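Long-range contacts in probable glutathione S-transferase (Pseudomonas aeruginosa, PDB 6JWK), which probably catalyses the glutathione-dependent isomerisation of maleylpyruvate, as a zeta-class member of the glutathione S-transferase superfamily: residues I17-D25 / L73-L82; M1-S12 / A51-D59. All blocks are in the same frame, centred on the assembly; numbering follows the deposited sequence.

Overall arrangement
From the N terminus the chain runs through strand 2-5 into helix 10-22, makes strand 28-30, and returns after an unmodelled part (32-50). Contact 2 closes this first excursion by laying strand 54-56 antiparallel beside strand 2-5 and seating Pro53 on the start of helix 10-22. Strand 62-63 and helix 66-76 follow, and contact 1 brings the end of that helix and the chain leading out of it back to the C-terminal end of helix 10-22. The two closures therefore cross, with their segments alternating. Their centres lie about 14 Å apart, and Leu19 on Leu3 and Val76 on Met1 join them, binding sheet and helices of the thioredoxin-like domain.

Contact 1 of 2, residues I17-D25 / L73-L82; sequences IALALKGLD and LDAVQPEPRL
The amide of Gln77 is held flat by two carbonyls: Gln77 NE2 gives one hydrogen bond to Lys22 O (2.8 Å) and another to Glu79 O, so both hydrogens are used. Both acceptors lie close to the amide plane, and NE2 lies in the plane of each carbonyl. Lys22 O is met on a lone pair, 11° out of the amide plane, while Gln77 OE1 rests against Leu24 CD2 (3.5 Å). Pro78 O lies over the centre of one face of the Arg81 guanidinium. An extended chain, with CG anti to the backbone N (chi1 -177°), carries the Gln77 amide across to helix 10-22. This helix of the thioredoxin-like glutathione S-transferase domain ends at Gly23 in a Schellman motif, and Gln77 bonds to Lys22 O just before it. Helix 66-76 ends beside it, and the chain then passes through a cis peptide before Pro80, whose CG touches Leu21 O.

Deeper in, the contact is apolar. Ala18 CB touches both Leu73 CD1 and Leu82 CD1, the latter tight at 3.5 Å, and Leu19 crosses Leu73 at about a right angle. Ile70 lies against both Ala18 and Leu82, while helix 162-176 reaches Ala18 through Cys165.

Lys22 threads between these zones, bent at chi2 (-71°), and its buried ammonium is gripped by three hydrogen bonds. Lys22 NZ meets Gln77 O (2.7 Å) nearly head-on and reaches Pro80 O (2.6 Å) from above the carbonyl plane. The third is a salt bridge: Lys22 NZ meets Asp74 OD1 (2.8 Å) nearly along the C-O bond, leaving the syn lone pair to Leu82 N.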
# COMPACT_ATOMS: atom_id res chain seq x y z
N ILE B 17 -3.16 -14.71 -8.72
CA ILE B 17 -2.10 -15.62 -8.18
C ILE B 17 -2.53 -16.12 -6.80
O ILE B 17 -2.42 -17.35 -6.52
CB ILE B 17 -0.77 -14.86 -8.10
CG1 ILE B 17 -0.27 -14.45 -9.49
CG2 ILE B 17 0.29 -15.63 -7.34
CD1 ILE B 17 0.87 -13.42 -9.44
N ALA B 18 -3.02 -15.23 -5.95
CA ALA B 18 -3.44 -15.63 -4.58
C ALA B 18 -4.50 -16.73 -4.68
O ALA B 18 -4.43 -17.79 -3.96
CB ALA B 18 -3.99 -14.44 -3.82
N LEU B 19 -5.55 -16.51 -5.48
CA LEU B 19 -6.60 -17.54 -5.64
C LEU B 19 -5.98 -18.86 -6.17
O LEU B 19 -6.41 -19.92 -5.69
CB LEU B 19 -7.71 -17.01 -6.56
CG LEU B 19 -8.53 -15.88 -5.95
CD1 LEU B 19 -9.41 -15.19 -7.00
CD2 LEU B 19 -9.40 -16.39 -4.80
N ALA B 20 -5.09 -18.80 -7.15
CA ALA B 20 -4.47 -20.00 -7.75
C ALA B 20 -3.67 -20.72 -6.66
O ALA B 20 -3.87 -21.93 -6.53
CB ALA B 20 -3.63 -19.67 -8.95
N LEU B 21 -2.92 -20.01 -5.82
CA LEU B 21 -2.16 -20.67 -4.73
C LEU B 21 -3.11 -21.36 -3.74
O LEU B 21 -2.74 -22.42 -3.18
CB LEU B 21 -1.26 -19.63 -4.03
CG LEU B 21 -0.11 -19.13 -4.88
CD1 LEU B 21 0.57 -17.95 -4.18
CD2 LEU B 21 0.89 -20.27 -5.12
N LYS B 22 -4.30 -20.81 -3.52
CA LYS B 22 -5.28 -21.41 -2.59
C LYS B 22 -6.00 -22.59 -3.26
O LYS B 22 -6.58 -23.35 -2.52
CB LYS B 22 -6.35 -20.37 -2.19
CG LYS B 22 -5.83 -19.23 -1.34
CD LYS B 22 -5.46 -19.63 0.06
CE LYS B 22 -5.34 -18.47 1.02
NZ LYS B 22 -4.59 -18.89 2.23
N GLY B 23 -6.01 -22.67 -4.59
CA GLY B 23 -6.78 -23.65 -5.38
C GLY B 23 -8.24 -23.24 -5.52
O GLY B 23 -9.09 -24.14 -5.62
N LEU B 24 -8.53 -21.94 -5.57
CA LEU B 24 -9.89 -21.35 -5.71
C LEU B 24 -10.02 -20.57 -7.03
O LEU B 24 -10.80 -19.61 -7.08
CB LEU B 24 -10.11 -20.38 -4.53
CG LEU B 24 -10.03 -20.96 -3.12
CD1 LEU B 24 -10.00 -19.85 -2.10
CD2 LEU B 24 -11.17 -21.91 -2.85
N ASP B 25 -9.24 -20.85 -8.08
CA ASP B 25 -9.22 -19.91 -9.24
C ASP B 25 -10.41 -20.16 -10.20
O ASP B 25 -10.55 -19.35 -11.15
CB ASP B 25 -7.85 -19.88 -9.93
CG ASP B 25 -7.43 -21.24 -10.44
OD1 ASP B 25 -8.14 -21.75 -11.35
OD2 ASP B 25 -6.44 -21.80 -9.90
N LEU B 73 -8.40 -13.63 2.13
CA LEU B 73 -8.34 -15.02 1.65
C LEU B 73 -7.69 -15.92 2.70
O LEU B 73 -8.06 -17.13 2.73
CB LEU B 73 -7.56 -15.10 0.33
CG LEU B 73 -8.24 -14.46 -0.86
CD1 LEU B 73 -7.38 -14.62 -2.11
CD2 LEU B 73 -9.64 -15.05 -1.06
N ASP B 74 -6.77 -15.41 3.51
CA ASP B 74 -6.19 -16.23 4.61
C ASP B 74 -7.24 -16.52 5.71
O ASP B 74 -7.08 -17.52 6.39
CB ASP B 74 -4.96 -15.60 5.22
CG ASP B 74 -3.64 -15.88 4.51
OD1 ASP B 74 -3.62 -16.67 3.54
OD2 ASP B 74 -2.64 -15.27 4.91
N ALA B 75 -8.29 -15.72 5.85
CA ALA B 75 -9.43 -16.03 6.75
C ALA B 75 -10.36 -17.04 6.09
O ALA B 75 -10.77 -17.98 6.77
CB ALA B 75 -10.19 -14.77 7.08
N VAL B 76 -10.63 -16.88 4.79
CA VAL B 76 -11.56 -17.74 4.01
C VAL B 76 -11.03 -19.18 3.98
O VAL B 76 -11.83 -20.08 4.19
CB VAL B 76 -11.74 -17.21 2.58
CG1 VAL B 76 -12.50 -18.21 1.73
CG2 VAL B 76 -12.41 -15.85 2.58
N GLN B 77 -9.74 -19.37 3.75
CA GLN B 77 -9.07 -20.71 3.68
C GLN B 77 -7.63 -20.52 4.12
O GLN B 77 -6.75 -20.12 3.34
CB GLN B 77 -9.10 -21.27 2.26
CG GLN B 77 -8.50 -22.67 2.15
CD GLN B 77 -8.36 -23.03 0.70
OE1 GLN B 77 -9.35 -23.02 -0.03
NE2 GLN B 77 -7.14 -23.24 0.22
N PRO B 78 -7.37 -20.74 5.41
CA PRO B 78 -6.07 -20.45 5.99
C PRO B 78 -4.88 -21.10 5.26
O PRO B 78 -3.87 -20.43 5.15
CB PRO B 78 -6.24 -21.01 7.41
CG PRO B 78 -7.70 -20.79 7.70
CD PRO B 78 -8.36 -21.19 6.41
N GLU B 79 -4.99 -22.37 4.86
CA GLU B 79 -3.89 -23.16 4.25
C GLU B 79 -4.06 -23.21 2.74
O GLU B 79 -5.19 -23.34 2.26
CB GLU B 79 -3.87 -24.59 4.80
CG GLU B 79 -3.42 -24.67 6.24
CD GLU B 79 -2.00 -24.20 6.45
OE1 GLU B 79 -1.15 -24.44 5.57
OE2 GLU B 79 -1.75 -23.55 7.46
N PRO B 80 -3.00 -23.05 1.91
CA PRO B 80 -1.69 -22.56 2.37
C PRO B 80 -1.68 -21.03 2.59
O PRO B 80 -2.41 -20.30 1.92
CB PRO B 80 -0.79 -22.96 1.21
CG PRO B 80 -1.69 -22.74 -0.00
CD PRO B 80 -3.05 -23.25 0.46
N ARG B 81 -0.89 -20.56 3.56
CA ARG B 81 -1.02 -19.21 4.13
C ARG B 81 -0.32 -18.21 3.20
O ARG B 81 0.77 -18.45 2.79
CB ARG B 81 -0.46 -19.22 5.55
CG ARG B 81 -0.97 -18.04 6.36
CD ARG B 81 -0.60 -18.14 7.81
NE ARG B 81 -1.47 -19.14 8.41
CZ ARG B 81 -2.73 -18.93 8.76
NH1 ARG B 81 -3.42 -19.94 9.28
NH2 ARG B 81 -3.30 -17.75 8.60
N LEU B 82 -0.94 -17.09 2.85
CA LEU B 82 -0.26 -16.12 1.93
C LEU B 82 0.50 -15.08 2.75
O LEU B 82 1.38 -14.41 2.20
CB LEU B 82 -1.29 -15.46 1.00
CG LEU B 82 -2.02 -16.43 0.08
CD1 LEU B 82 -3.07 -15.72 -0.73
CD2 LEU B 82 -1.07 -17.17 -0.84

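Contact 2 of 2, residues M1-S12 / A51-D59; sequences MQLYSFFNSSTS and ALPTLVDAD. With SO4 (sulfate ion), chain I.
Leu52, Met1 and Pro53 have the largest areas buried here, and they mark the ends of a short antiparallel pairing of strands 2-5 and 54-56, part of the thioredoxin-like sheet. Leu52 reaches back over the strand end: its CD1 packs on Phe6 CB (3.4 Å) and its CD2 sits by Tyr4 O.

The peptide joining Leu52 to Pro53 is cis, the hallmark cis-proline of this fold. The Pro53 ring wedges between strand and helix, with CB against Tyr4 O (3.4 Å), CG near Thr11 O and CD beside Thr11 OG1. Leu3 lies alongside Pro53, its CD1 approaching Pro53 CB, and Val15 of helix 10-22 adjoins both.

At the far end the bend at chi2 (-146°) brings Met1 SD to Leu55 CD2 (4.0 Å) and Met1 CE to Asp57 CB. Between these ends Gln2 and Val56 form one hydrogen-bonded pair, with Val56 N to Gln2 O at 2.7 Å, and Tyr4 with Thr54 forms the other. The Tyr4 ring takes Thr54 O at its edge, and Tyr4 CE1 touches Val56 CG2 (3.6 Å).

Past the strand, Ser9 stands at the N-cap position of helix 10-22, and its OG shares a hydrogen bond with Ser12 OG in which either hydroxyl could donate. Ser10 N donates to O3 of a sulfate (3.3 Å), probably from the crystallisation liquor and also bound by His105 NE2. In glutathione S-transferases the backbone of the residue before the cis-proline pairs with the cysteinyl part of glutathione, a role Leu52 probably has here. The sulfate at the helix N terminus suggests that this pocket would favour a negatively charged group.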
# COMPACT_ATOMS: atom_id res chain seq x y z
N MET B 1 -17.80 -17.30 -4.10
CA MET B 1 -17.12 -16.00 -4.33
C MET B 1 -16.73 -15.86 -5.79
O MET B 1 -16.43 -16.85 -6.42
CB MET B 1 -15.85 -15.88 -3.49
CG MET B 1 -16.13 -16.09 -2.05
SD MET B 1 -15.06 -15.07 -1.02
CE MET B 1 -15.78 -15.45 0.59
N GLN B 2 -16.67 -14.63 -6.26
CA GLN B 2 -16.29 -14.29 -7.63
C GLN B 2 -15.24 -13.20 -7.53
O GLN B 2 -15.27 -12.41 -6.58
CB GLN B 2 -17.53 -13.87 -8.42
CG GLN B 2 -18.68 -14.85 -8.31
CD GLN B 2 -19.90 -14.30 -9.00
OE1 GLN B 2 -20.52 -15.00 -9.80
NE2 GLN B 2 -20.23 -13.04 -8.73
N LEU B 3 -14.29 -13.20 -8.44
CA LEU B 3 -13.29 -12.12 -8.56
C LEU B 3 -13.41 -11.52 -9.94
O LEU B 3 -13.07 -12.24 -10.90
CB LEU B 3 -11.86 -12.64 -8.37
CG LEU B 3 -10.88 -11.48 -8.46
CD1 LEU B 3 -10.58 -10.98 -7.06
CD2 LEU B 3 -9.64 -11.84 -9.24
N TYR B 4 -13.77 -10.24 -9.99
CA TYR B 4 -13.93 -9.46 -11.22
C TYR B 4 -12.52 -8.96 -11.56
O TYR B 4 -11.92 -8.25 -10.76
CB TYR B 4 -15.04 -8.41 -11.04
CG TYR B 4 -16.40 -9.06 -10.94
CD1 TYR B 4 -16.85 -9.63 -9.74
CD2 TYR B 4 -17.19 -9.25 -12.08
CE1 TYR B 4 -18.05 -10.31 -9.68
CE2 TYR B 4 -18.40 -9.94 -12.03
CZ TYR B 4 -18.83 -10.45 -10.81
OH TYR B 4 -19.99 -11.14 -10.74
N SER B 5 -12.01 -9.41 -12.70
CA SER B 5 -10.59 -9.31 -13.11
C SER B 5 -10.54 -8.76 -14.53
O SER B 5 -11.42 -9.07 -15.30
CB SER B 5 -9.95 -10.68 -13.01
OG SER B 5 -8.80 -10.82 -13.87
N PHE B 6 -9.53 -7.97 -14.87
CA PHE B 6 -9.13 -7.69 -16.27
C PHE B 6 -7.76 -8.34 -16.50
O PHE B 6 -6.84 -8.25 -15.58
CB PHE B 6 -9.18 -6.18 -16.53
CG PHE B 6 -8.61 -5.73 -17.85
CD1 PHE B 6 -9.25 -6.06 -19.05
CD2 PHE B 6 -7.45 -4.96 -17.91
CE1 PHE B 6 -8.74 -5.63 -20.27
CE2 PHE B 6 -6.92 -4.56 -19.13
CZ PHE B 6 -7.58 -4.88 -20.31
N PHE B 7 -7.58 -8.98 -17.66
CA PHE B 7 -6.36 -9.80 -17.94
C PHE B 7 -5.10 -8.95 -17.76
O PHE B 7 -4.10 -9.44 -17.20
CB PHE B 7 -6.41 -10.52 -19.30
CG PHE B 7 -6.27 -9.62 -20.49
CD1 PHE B 7 -5.03 -9.28 -20.96
CD2 PHE B 7 -7.39 -9.11 -21.12
CE1 PHE B 7 -4.90 -8.44 -22.05
CE2 PHE B 7 -7.26 -8.30 -22.23
CZ PHE B 7 -6.02 -7.95 -22.68
N ASN B 8 -5.15 -7.69 -18.15
CA ASN B 8 -3.95 -6.82 -18.21
C ASN B 8 -3.80 -5.93 -16.97
O ASN B 8 -2.84 -5.12 -16.95
CB ASN B 8 -4.00 -5.93 -19.45
CG ASN B 8 -2.74 -6.13 -20.25
OD1 ASN B 8 -2.38 -7.26 -20.56
ND2 ASN B 8 -2.02 -5.04 -20.50
N SER B 9 -4.69 -6.05 -15.99
CA SER B 9 -4.60 -5.28 -14.72
C SER B 9 -3.59 -5.96 -13.79
O SER B 9 -3.84 -7.14 -13.41
CB SER B 9 -5.95 -5.18 -14.09
OG SER B 9 -5.82 -5.00 -12.70
N SER B 10 -2.53 -5.26 -13.38
CA SER B 10 -1.51 -5.80 -12.45
C SER B 10 -2.15 -6.18 -11.11
O SER B 10 -1.78 -7.21 -10.53
CB SER B 10 -0.38 -4.85 -12.20
OG SER B 10 0.37 -4.72 -13.36
N THR B 11 -3.07 -5.37 -10.60
CA THR B 11 -3.67 -5.61 -9.27
C THR B 11 -4.57 -6.84 -9.41
O THR B 11 -4.65 -7.62 -8.45
CB THR B 11 -4.36 -4.35 -8.72
OG1 THR B 11 -5.28 -3.92 -9.73
CG2 THR B 11 -3.37 -3.25 -8.40
N SER B 12 -5.23 -7.03 -10.54
CA SER B 12 -6.03 -8.27 -10.79
C SER B 12 -5.09 -9.48 -10.77
O SER B 12 -5.41 -10.51 -10.18
CB SER B 12 -6.78 -8.21 -12.10
OG SER B 12 -7.74 -7.17 -12.10
N ALA B 51 -12.90 0.18 -9.70
CA ALA B 51 -11.48 -0.15 -9.94
C ALA B 51 -11.24 -1.64 -9.61
O ALA B 51 -11.73 -2.10 -8.56
CB ALA B 51 -10.57 0.76 -9.15
N LEU B 52 -10.59 -2.37 -10.51
CA LEU B 52 -10.42 -3.84 -10.42
C LEU B 52 -9.17 -4.13 -9.59
O LEU B 52 -8.35 -3.26 -9.39
CB LEU B 52 -10.31 -4.42 -11.83
CG LEU B 52 -11.53 -4.25 -12.74
CD1 LEU B 52 -11.23 -4.80 -14.13
CD2 LEU B 52 -12.78 -4.91 -12.15
N PRO B 53 -9.01 -5.34 -9.02
CA PRO B 53 -10.06 -6.36 -9.05
C PRO B 53 -11.16 -6.09 -8.00
O PRO B 53 -10.93 -5.30 -7.12
CB PRO B 53 -9.29 -7.62 -8.72
CG PRO B 53 -8.21 -7.14 -7.77
CD PRO B 53 -7.85 -5.74 -8.21
N THR B 54 -12.27 -6.82 -8.05
CA THR B 54 -13.28 -6.80 -6.98
C THR B 54 -13.58 -8.23 -6.58
O THR B 54 -14.09 -8.96 -7.45
CB THR B 54 -14.56 -6.05 -7.42
OG1 THR B 54 -14.18 -4.78 -7.93
CG2 THR B 54 -15.53 -5.83 -6.28
N LEU B 55 -13.35 -8.58 -5.33
CA LEU B 55 -13.80 -9.88 -4.80
C LEU B 55 -15.25 -9.71 -4.35
O LEU B 55 -15.51 -8.69 -3.68
CB LEU B 55 -12.91 -10.30 -3.64
CG LEU B 55 -13.27 -11.67 -3.07
CD1 LEU B 55 -12.75 -12.76 -3.98
CD2 LEU B 55 -12.76 -11.83 -1.66
N VAL B 56 -16.15 -10.60 -4.74
CA VAL B 56 -17.60 -10.52 -4.37
C VAL B 56 -17.95 -11.83 -3.66
O VAL B 56 -17.86 -12.87 -4.32
CB VAL B 56 -18.49 -10.26 -5.60
CG1 VAL B 56 -19.98 -10.27 -5.26
CG2 VAL B 56 -18.15 -8.95 -6.30
N ASP B 57 -18.29 -11.78 -2.35
CA ASP B 57 -18.52 -13.01 -1.53
C ASP B 57 -19.94 -13.56 -1.71
O ASP B 57 -20.75 -12.95 -2.46
CB ASP B 57 -18.30 -12.79 -0.04
CG ASP B 57 -19.35 -11.93 0.67
OD1 ASP B 57 -20.42 -11.62 0.07
OD2 ASP B 57 -19.06 -11.56 1.82
N ALA B 58 -20.21 -14.69 -1.04
CA ALA B 58 -21.52 -15.37 -0.93
C ALA B 58 -22.66 -14.35 -0.91
O ALA B 58 -23.51 -14.36 -1.83
CB ALA B 58 -21.50 -16.22 0.33
N ASP B 59 -22.67 -13.44 0.07
CA ASP B 59 -23.79 -12.49 0.32
C ASP B 59 -23.64 -11.19 -0.49
O ASP B 59 -24.32 -10.22 -0.13
CB ASP B 59 -23.91 -12.18 1.81
CG ASP B 59 -25.33 -11.92 2.30
OD1 ASP B 59 -26.28 -12.24 1.56
OD2 ASP B 59 -25.47 -11.39 3.43
S SO4 I . -3.15 -1.52 -13.37
O1 SO4 I . -3.39 -2.12 -12.09
O2 SO4 I . -2.83 -0.13 -13.24
O3 SO4 I . -2.02 -2.12 -14.05
O4 SO4 I . -4.34 -1.66 -14.15